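Local coordinates for protein chitinase (Paenibacillus sp. FPU-7, PDB 5GZT) that probably cleaves internal beta-1,4 linkages between N-acetylglucosamine units of chitin, using glycoside hydrolase family 18 domains, at residues T870-M882 against T916-V928. Numbering follows the deposited sequence.
Sequences TREELANSAIAFM and TALLKLFREKLDV
A875 lies against the ring of F922 where helices 868-884 and 911-933 pack side by side, the axes of the two segments running at 45°. The backbones come close here, with A875 CA 5.7 Å from F922 CA, the shortest distance among the facing pairs. A875 CA sits over one face of the F922 ring, 4.1 Å from its centroid, a CH-pi contact. L874 CD2 reaches the ring's edge, while A878 CB meets F922 CE2 obliquely. Farther along, L926 CD2 touches I879 CG1 and, at 3.7 Å, M882 SD. F922 and L926 also lie on L939 of strand 938-943, and A878 and M882 on I890 of strand 889-893, so this inner side is apolar and backed by strands of the TIM barrel.

Toward the outside the packing turns mixed. L921 CD2 lies 3.4 Å from E872 N, and K925 is a knob among E872, A875, N876 and I879, its CB tight against I879 CD1 (3.4 Å). Its final bend (chi4 -69°) turns NZ to the E872 carboxylate, 2.9 Å from OE1, in a salt bridge whose hydrogen bonds are weak. Exposed N876 donates from ND2 to E872 OE2 (3.1 Å, 45° out of the carboxylate plane), and a water links N876 OD1 to K925 NZ. At the N-terminal end of both segments, A917 CB covers one guanidinium face of R871, 3.6 Å from its NE; R871 NH1 is hydrogen-bonded to A865 O. The hydrated ion pair is thus probably an adjustable link, the specific fit coming from the apolar side.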
ATOM      1  N   THR B 870     -36.433  13.177 -42.892  1.00 19.58           N
ATOM      2  CA  THR B 870     -35.956  14.487 -42.360  1.00 19.30           C
ATOM      3  C   THR B 870     -34.463  14.678 -42.651  1.00 19.44           C
ATOM      4  O   THR B 870     -34.000  15.806 -42.922  1.00 18.70           O
ATOM      5  CB  THR B 870     -36.233  14.620 -40.884  1.00 20.10           C
ATOM      6  OG1 THR B 870     -35.722  13.497 -40.183  1.00 20.98           O
ATOM      7  CG2 THR B 870     -37.759  14.656 -40.636  1.00 22.93           C
ATOM      8  N   ARG B 871     -33.716  13.585 -42.622  1.00 18.39           N
ATOM      9  CA  ARG B 871     -32.247  13.626 -42.894  1.00 17.64           C
ATOM     10  C   ARG B 871     -32.016  14.074 -44.339  1.00 20.47           C
ATOM     11  O   ARG B 871     -31.242  14.980 -44.610  1.00 18.01           O
ATOM     12  CB  ARG B 871     -31.623  12.220 -42.634  1.00 18.46           C
ATOM     13  CG  ARG B 871     -31.697  11.880 -41.181  1.00 19.81           C
ATOM     14  CD  ARG B 871     -30.867  10.740 -40.732  1.00 24.90           C
ATOM     15  NE  ARG B 871     -31.371   9.449 -41.131  1.00 23.03           N
ATOM     16  CZ  ARG B 871     -32.089   8.589 -40.395  1.00 21.82           C
ATOM     17  NH1 ARG B 871     -32.474   8.851 -39.211  1.00 24.31           N
ATOM     18  NH2 ARG B 871     -32.396   7.390 -40.903  1.00 24.72           N
ATOM     19  N   GLU B 872     -32.771  13.458 -45.237  1.00 20.24           N
ATOM     20  CA  GLU B 872     -32.816  13.789 -46.625  1.00 23.44           C
ATOM     21  C   GLU B 872     -33.113  15.267 -46.864  1.00 21.82           C
ATOM     22  O   GLU B 872     -32.369  15.973 -47.584  1.00 19.35           O
ATOM     23  CB  GLU B 872     -33.841  12.853 -47.328  1.00 26.99           C
ATOM     24  CG  GLU B 872     -34.106  13.163 -48.794  1.00 32.40           C
ATOM     25  CD  GLU B 872     -33.016  12.602 -49.680  1.00 37.71           C
ATOM     26  OE1 GLU B 872     -32.258  11.708 -49.163  1.00 37.55           O
ATOM     27  OE2 GLU B 872     -32.959  13.054 -50.865  1.00 42.22           O
ATOM     28  N   GLU B 873     -34.165  15.750 -46.233  1.00 21.13           N
ATOM     29  CA  GLU B 873     -34.518  17.127 -46.410  1.00 20.85           C
ATOM     30  C   GLU B 873     -33.436  18.110 -45.871  1.00 17.27           C
ATOM     31  O   GLU B 873     -33.069  19.100 -46.539  1.00 17.05           O
ATOM     32  CB  GLU B 873     -35.843  17.380 -45.677  1.00 23.66           C
ATOM     33  CG  GLU B 873     -36.334  18.760 -45.918  1.00 27.62           C
ATOM     34  CD  GLU B 873     -37.668  19.042 -45.223  1.00 29.70           C
ATOM     35  OE1 GLU B 873     -38.076  18.299 -44.265  1.00 26.38           O
ATOM     36  OE2 GLU B 873     -38.262  20.047 -45.701  1.00 31.64           O
ATOM     37  N   LEU B 874     -32.906  17.830 -44.698  1.00 15.56           N
ATOM     38  CA  LEU B 874     -31.867  18.688 -44.128  1.00 15.92           C
ATOM     39  C   LEU B 874     -30.614  18.620 -45.041  1.00 17.50           C
ATOM     40  O   LEU B 874     -30.024  19.647 -45.396  1.00 17.49           O
ATOM     41  CB  LEU B 874     -31.520  18.313 -42.655  1.00 16.03           C
ATOM     42  CG  LEU B 874     -30.465  19.303 -42.084  1.00 16.64           C
ATOM     43  CD1 LEU B 874     -31.142  20.587 -41.735  1.00 19.19           C
ATOM     44  CD2 LEU B 874     -29.711  18.784 -40.863  1.00 17.75           C
ATOM     45  N   ALA B 875     -30.269  17.428 -45.498  1.00 17.59           N
ATOM     46  CA  ALA B 875     -29.050  17.270 -46.281  1.00 17.74           C
ATOM     47  C   ALA B 875     -29.135  18.021 -47.590  1.00 17.84           C
ATOM     48  O   ALA B 875     -28.257  18.797 -47.961  1.00 16.27           O
ATOM     49  CB  ALA B 875     -28.747  15.792 -46.484  1.00 16.08           C
ATOM     50  N   ASN B 876     -30.249  17.845 -48.298  1.00 17.00           N
ATOM     51  CA  ASN B 876     -30.466  18.560 -49.537  1.00 17.40           C
ATOM     52  C   ASN B 876     -30.455  20.042 -49.295  1.00 17.54           C
ATOM     53  O   ASN B 876     -29.841  20.799 -50.016  1.00 19.72           O
ATOM     54  CB  ASN B 876     -31.846  18.148 -50.175  1.00 20.09           C
ATOM     55  CG  ASN B 876     -31.814  16.785 -50.801  1.00 22.55           C
ATOM     56  OD1 ASN B 876     -30.782  16.307 -51.218  1.00 23.20           O
ATOM     57  ND2 ASN B 876     -32.975  16.165 -50.911  1.00 25.86           N
ATOM     58  N   SER B 877     -31.089  20.494 -48.233  1.00 17.52           N
ATOM     59  CA  SER B 877     -31.048  21.941 -47.956  1.00 16.39           C
ATOM     60  C   SER B 877     -29.640  22.492 -47.601  1.00 16.63           C
ATOM     61  O   SER B 877     -29.255  23.601 -48.012  1.00 14.51           O
ATOM     62  CB  SER B 877     -32.054  22.233 -46.854  1.00 17.01           C
ATOM     63  OG  SER B 877     -32.079  23.586 -46.604  1.00 17.99           O
ATOM     64  N   ALA B 878     -28.866  21.721 -46.820  1.00 15.15           N
ATOM     65  CA  ALA B 878     -27.496  22.121 -46.471  1.00 14.71           C
ATOM     66  C   ALA B 878     -26.622  22.221 -47.702  1.00 14.97           C
ATOM     67  O   ALA B 878     -25.867  23.144 -47.896  1.00 14.19           O
ATOM     68  CB  ALA B 878     -26.930  21.044 -45.549  1.00 15.29           C
ATOM     69  N   ILE B 879     -26.848  21.296 -48.625  1.00 16.02           N
ATOM     70  CA  ILE B 879     -26.107  21.320 -49.888  1.00 17.38           C
ATOM     71  C   ILE B 879     -26.501  22.494 -50.761  1.00 17.29           C
ATOM     72  O   ILE B 879     -25.649  23.105 -51.433  1.00 17.54           O
ATOM     73  CB  ILE B 879     -26.257  19.924 -50.576  1.00 18.53           C
ATOM     74  CG1 ILE B 879     -25.222  19.017 -49.933  1.00 19.98           C
ATOM     75  CG2 ILE B 879     -26.200  19.994 -52.097  1.00 17.78           C
ATOM     76  CD1 ILE B 879     -25.523  17.603 -50.104  1.00 23.78           C
ATOM     77  N   ALA B 880     -27.785  22.809 -50.802  1.00 16.16           N
ATOM     78  CA  ALA B 880     -28.191  23.987 -51.612  1.00 16.99           C
ATOM     79  C   ALA B 880     -27.537  25.258 -51.036  1.00 17.27           C
ATOM     80  O   ALA B 880     -27.037  26.129 -51.782  1.00 19.51           O
ATOM     81  CB  ALA B 880     -29.760  24.141 -51.696  1.00 16.80           C
ATOM     82  N   PHE B 881     -27.489  25.349 -49.700  1.00 17.00           N
ATOM     83  CA  PHE B 881     -26.883  26.509 -49.054  1.00 16.41           C
ATOM     84  C   PHE B 881     -25.355  26.582 -49.408  1.00 17.15           C
ATOM     85  O   PHE B 881     -24.810  27.619 -49.708  1.00 15.58           O
ATOM     86  CB  PHE B 881     -27.135  26.396 -47.550  1.00 17.71           C
ATOM     87  CG  PHE B 881     -26.781  27.638 -46.762  1.00 17.24           C
ATOM     88  CD1 PHE B 881     -25.467  27.891 -46.403  1.00 16.56           C
ATOM     89  CD2 PHE B 881     -27.784  28.533 -46.347  1.00 18.69           C
ATOM     90  CE1 PHE B 881     -25.142  28.994 -45.708  1.00 16.94           C
ATOM     91  CE2 PHE B 881     -27.467  29.643 -45.605  1.00 18.50           C
ATOM     92  CZ  PHE B 881     -26.137  29.863 -45.260  1.00 19.56           C
ATOM     93  N   MET B 882     -24.717  25.437 -49.360  1.00 14.89           N
ATOM     94  CA  MET B 882     -23.304  25.293 -49.670  1.00 14.72           C
ATOM     95  C   MET B 882     -22.982  25.857 -51.050  1.00 14.25           C
ATOM     96  O   MET B 882     -22.118  26.750 -51.200  1.00 13.75           O
ATOM     97  CB  MET B 882     -22.864  23.834 -49.473  1.00 13.13           C
ATOM     98  CG  MET B 882     -21.344  23.578 -49.732  1.00 14.08           C
ATOM     99  SD  MET B 882     -21.024  21.785 -49.870  1.00 14.82           S
ATOM    100  CE  MET B 882     -21.557  21.552 -51.522  1.00 16.21           C
ATOM    101  N   THR B 916     -25.147   9.317 -36.457  1.00 16.23           N
ATOM    102  CA  THR B 916     -24.359   8.457 -37.338  1.00 15.00           C
ATOM    103  C   THR B 916     -25.095   8.387 -38.698  1.00 16.93           C
ATOM    104  O   THR B 916     -24.472   8.474 -39.793  1.00 14.77           O
ATOM    105  CB  THR B 916     -24.227   7.079 -36.700  1.00 15.68           C
ATOM    106  OG1 THR B 916     -23.545   7.244 -35.449  1.00 16.31           O
ATOM    107  CG2 THR B 916     -23.518   6.084 -37.656  1.00 20.58           C
ATOM    108  N   ALA B 917     -26.415   8.201 -38.674  1.00 15.00           N
ATOM    109  CA  ALA B 917     -27.168   8.086 -39.964  1.00 14.51           C
ATOM    110  C   ALA B 917     -27.190   9.409 -40.694  1.00 13.55           C
ATOM    111  O   ALA B 917     -27.095   9.438 -41.940  1.00 17.03           O
ATOM    112  CB  ALA B 917     -28.618   7.524 -39.713  1.00 15.27           C
ATOM    113  N   LEU B 918     -27.207  10.498 -39.942  1.00 14.93           N
ATOM    114  CA  LEU B 918     -27.146  11.849 -40.519  1.00 15.39           C
ATOM    115  C   LEU B 918     -25.831  12.110 -41.273  1.00 15.33           C
ATOM    116  O   LEU B 918     -25.830  12.560 -42.394  1.00 15.19           O
ATOM    117  CB  LEU B 918     -27.391  12.898 -39.451  1.00 14.54           C
ATOM    118  CG  LEU B 918     -27.475  14.318 -39.998  1.00 13.81           C
ATOM    119  CD1 LEU B 918     -28.769  14.588 -40.711  1.00 15.14           C
ATOM    120  CD2 LEU B 918     -27.396  15.299 -38.867  1.00 15.61           C
ATOM    121  N   LEU B 919     -24.726  11.798 -40.630  1.00 14.76           N
ATOM    122  CA  LEU B 919     -23.384  11.936 -41.218  1.00 14.15           C
ATOM    123  C   LEU B 919     -23.224  11.032 -42.375  1.00 14.17           C
ATOM    124  O   LEU B 919     -22.675  11.432 -43.421  1.00 13.34           O
ATOM    125  CB  LEU B 919     -22.309  11.702 -40.157  1.00 13.23           C
ATOM    126  CG  LEU B 919     -22.286  12.801 -39.106  1.00 13.73           C
ATOM    127  CD1 LEU B 919     -21.345  12.481 -37.963  1.00 15.76           C
ATOM    128  CD2 LEU B 919     -21.968  14.170 -39.693  1.00 13.18           C
ATOM    129  N   LYS B 920     -23.707   9.789 -42.251  1.00 14.74           N
ATOM    130  CA  LYS B 920     -23.605   8.857 -43.361  1.00 15.83           C
ATOM    131  C   LYS B 920     -24.321   9.432 -44.600  1.00 14.85           C
ATOM    132  O   LYS B 920     -23.842   9.322 -45.758  1.00 13.49           O
ATOM    133  CB  LYS B 920     -24.242   7.503 -42.996  1.00 18.45           C
ATOM    134  CG  LYS B 920     -24.299   6.506 -44.114  1.00 21.31           C
ATOM    135  CD  LYS B 920     -25.038   5.233 -43.692  1.00 27.16           C
ATOM    136  CE  LYS B 920     -24.843   4.220 -44.819  1.00 30.08           C
ATOM    137  NZ  LYS B 920     -25.353   2.974 -44.206  1.00 36.38           N
ATOM    138  N   LEU B 921     -25.504   9.979 -44.377  1.00 15.90           N
ATOM    139  CA  LEU B 921     -26.316  10.509 -45.523  1.00 15.40           C
ATOM    140  C   LEU B 921     -25.632  11.762 -46.071  1.00 14.68           C
ATOM    141  O   LEU B 921     -25.532  11.951 -47.290  1.00 16.13           O
ATOM    142  CB  LEU B 921     -27.737  10.809 -45.095  1.00 15.64           C
ATOM    143  CG  LEU B 921     -28.561  11.364 -46.278  1.00 17.05           C
ATOM    144  CD1 LEU B 921     -28.745  10.244 -47.285  1.00 17.53           C
ATOM    145  CD2 LEU B 921     -29.951  11.710 -45.789  1.00 20.44           C
ATOM    146  N   PHE B 922     -25.183  12.632 -45.202  1.00 14.02           N
ATOM    147  CA  PHE B 922     -24.465  13.860 -45.669  1.00 14.48           C
ATOM    148  C   PHE B 922     -23.231  13.491 -46.533  1.00 14.16           C
ATOM    149  O   PHE B 922     -23.024  14.102 -47.616  1.00 11.39           O
ATOM    150  CB  PHE B 922     -24.023  14.768 -44.539  1.00 14.31           C
ATOM    151  CG  PHE B 922     -25.024  15.845 -44.142  1.00 14.83           C
ATOM    152  CD1 PHE B 922     -26.237  15.547 -43.598  1.00 15.20           C
ATOM    153  CD2 PHE B 922     -24.691  17.161 -44.282  1.00 15.21           C
ATOM    154  CE1 PHE B 922     -27.096  16.542 -43.277  1.00 17.83           C
ATOM    155  CE2 PHE B 922     -25.517  18.140 -43.914  1.00 15.53           C
ATOM    156  CZ  PHE B 922     -26.730  17.860 -43.422  1.00 16.17           C
ATOM    157  N   ARG B 923     -22.473  12.459 -46.112  1.00 14.03           N
ATOM    158  CA  ARG B 923     -21.284  12.021 -46.902  1.00 14.50           C
ATOM    159  C   ARG B 923     -21.683  11.438 -48.226  1.00 15.68           C
ATOM    160  O   ARG B 923     -21.086  11.791 -49.256  1.00 13.44           O
ATOM    161  CB  ARG B 923     -20.440  11.033 -46.144  1.00 16.80           C
ATOM    162  CG  ARG B 923     -19.153  10.527 -46.808  1.00 19.67           C
ATOM    163  CD  ARG B 923     -18.601  11.322 -48.032  1.00 29.64           C
ATOM    164  NE  ARG B 923     -18.055  12.523 -47.783  1.00 18.51           N
ATOM    165  CZ  ARG B 923     -17.687  13.552 -48.532  1.00 15.54           C
ATOM    166  NH1 ARG B 923     -17.844  13.868 -49.809  1.00 16.34           N
ATOM    167  NH2 ARG B 923     -17.074  14.471 -47.749  1.00 13.39           N
ATOM    168  N   GLU B 924     -22.752  10.645 -48.247  1.00 15.28           N
ATOM    169  CA  GLU B 924     -23.259  10.169 -49.532  1.00 16.66           C
ATOM    170  C   GLU B 924     -23.650  11.310 -50.462  1.00 15.90           C
ATOM    171  O   GLU B 924     -23.238  11.361 -51.619  1.00 15.33           O
ATOM    172  CB  GLU B 924     -24.436   9.208 -49.301  1.00 19.84           C
ATOM    173  CG  GLU B 924     -25.077   8.739 -50.569  1.00 25.01           C
ATOM    174  CD  GLU B 924     -26.232   7.741 -50.326  1.00 24.63           C
ATOM    175  OE1 GLU B 924     -27.218   8.025 -49.658  1.00 31.30           O
ATOM    176  OE2 GLU B 924     -26.124   6.677 -50.815  1.00 26.51           O
ATOM    177  N   LYS B 925     -24.413  12.250 -49.981  1.00 16.40           N
ATOM    178  CA  LYS B 925     -24.831  13.360 -50.833  1.00 17.96           C
ATOM    179  C   LYS B 925     -23.679  14.193 -51.301  1.00 17.46           C
ATOM    180  O   LYS B 925     -23.718  14.704 -52.360  1.00 15.26           O
ATOM    181  CB  LYS B 925     -25.824  14.234 -50.112  1.00 21.29           C
ATOM    182  CG  LYS B 925     -27.099  13.413 -49.918  1.00 29.26           C
ATOM    183  CD  LYS B 925     -28.325  14.216 -49.738  1.00 34.63           C
ATOM    184  CE  LYS B 925     -29.518  13.313 -49.532  1.00 41.41           C
ATOM    185  NZ  LYS B 925     -29.965  12.505 -50.710  1.00 44.41           N
ATOM    186  N   LEU B 926     -22.661  14.382 -50.456  1.00 15.31           N
ATOM    187  CA  LEU B 926     -21.553  15.225 -50.859  1.00 14.71           C
ATOM    188  C   LEU B 926     -20.655  14.466 -51.838  1.00 14.73           C
ATOM    189  O   LEU B 926     -20.002  15.082 -52.663  1.00 14.27           O
ATOM    190  CB  LEU B 926     -20.738  15.709 -49.647  1.00 14.05           C
ATOM    191  CG  LEU B 926     -21.414  16.809 -48.826  1.00 14.21           C
ATOM    192  CD1 LEU B 926     -20.629  17.049 -47.547  1.00 15.69           C
ATOM    193  CD2 LEU B 926     -21.572  18.094 -49.598  1.00 13.07           C
ATOM    194  N   ASP B 927     -20.574  13.135 -51.721  1.00 14.12           N
ATOM    195  CA  ASP B 927     -19.963  12.355 -52.845  1.00 13.87           C
ATOM    196  C   ASP B 927     -20.670  12.624 -54.167  1.00 13.08           C
ATOM    197  O   ASP B 927     -20.032  12.730 -55.214  1.00 11.36           O
ATOM    198  CB  ASP B 927     -19.976  10.852 -52.562  1.00 14.05           C
ATOM    199  CG  ASP B 927     -19.038  10.465 -51.368  1.00 14.76           C
ATOM    200  OD1 ASP B 927     -18.278  11.319 -50.897  1.00 14.01           O
ATOM    201  OD2 ASP B 927     -19.126   9.321 -50.946  1.00 14.82           O
ATOM    202  N   VAL B 928     -21.987  12.593 -54.132  1.00 13.11           N
ATOM    203  CA  VAL B 928     -22.803  12.884 -55.344  1.00 13.82           C
ATOM    204  C   VAL B 928     -22.460  14.266 -55.860  1.00 14.83           C
ATOM    205  O   VAL B 928     -22.021  14.436 -57.019  1.00 16.28           O
ATOM    206  CB  VAL B 928     -24.302  12.701 -55.054  1.00 14.79           C
ATOM    207  CG1 VAL B 928     -25.232  13.248 -56.160  1.00 16.12           C
ATOM    208  CG2 VAL B 928     -24.606  11.265 -54.852  1.00 15.50           C
TER
HETATM  209  O   HOH W   1     -30.488  14.107 -52.851  1.00 33.52           O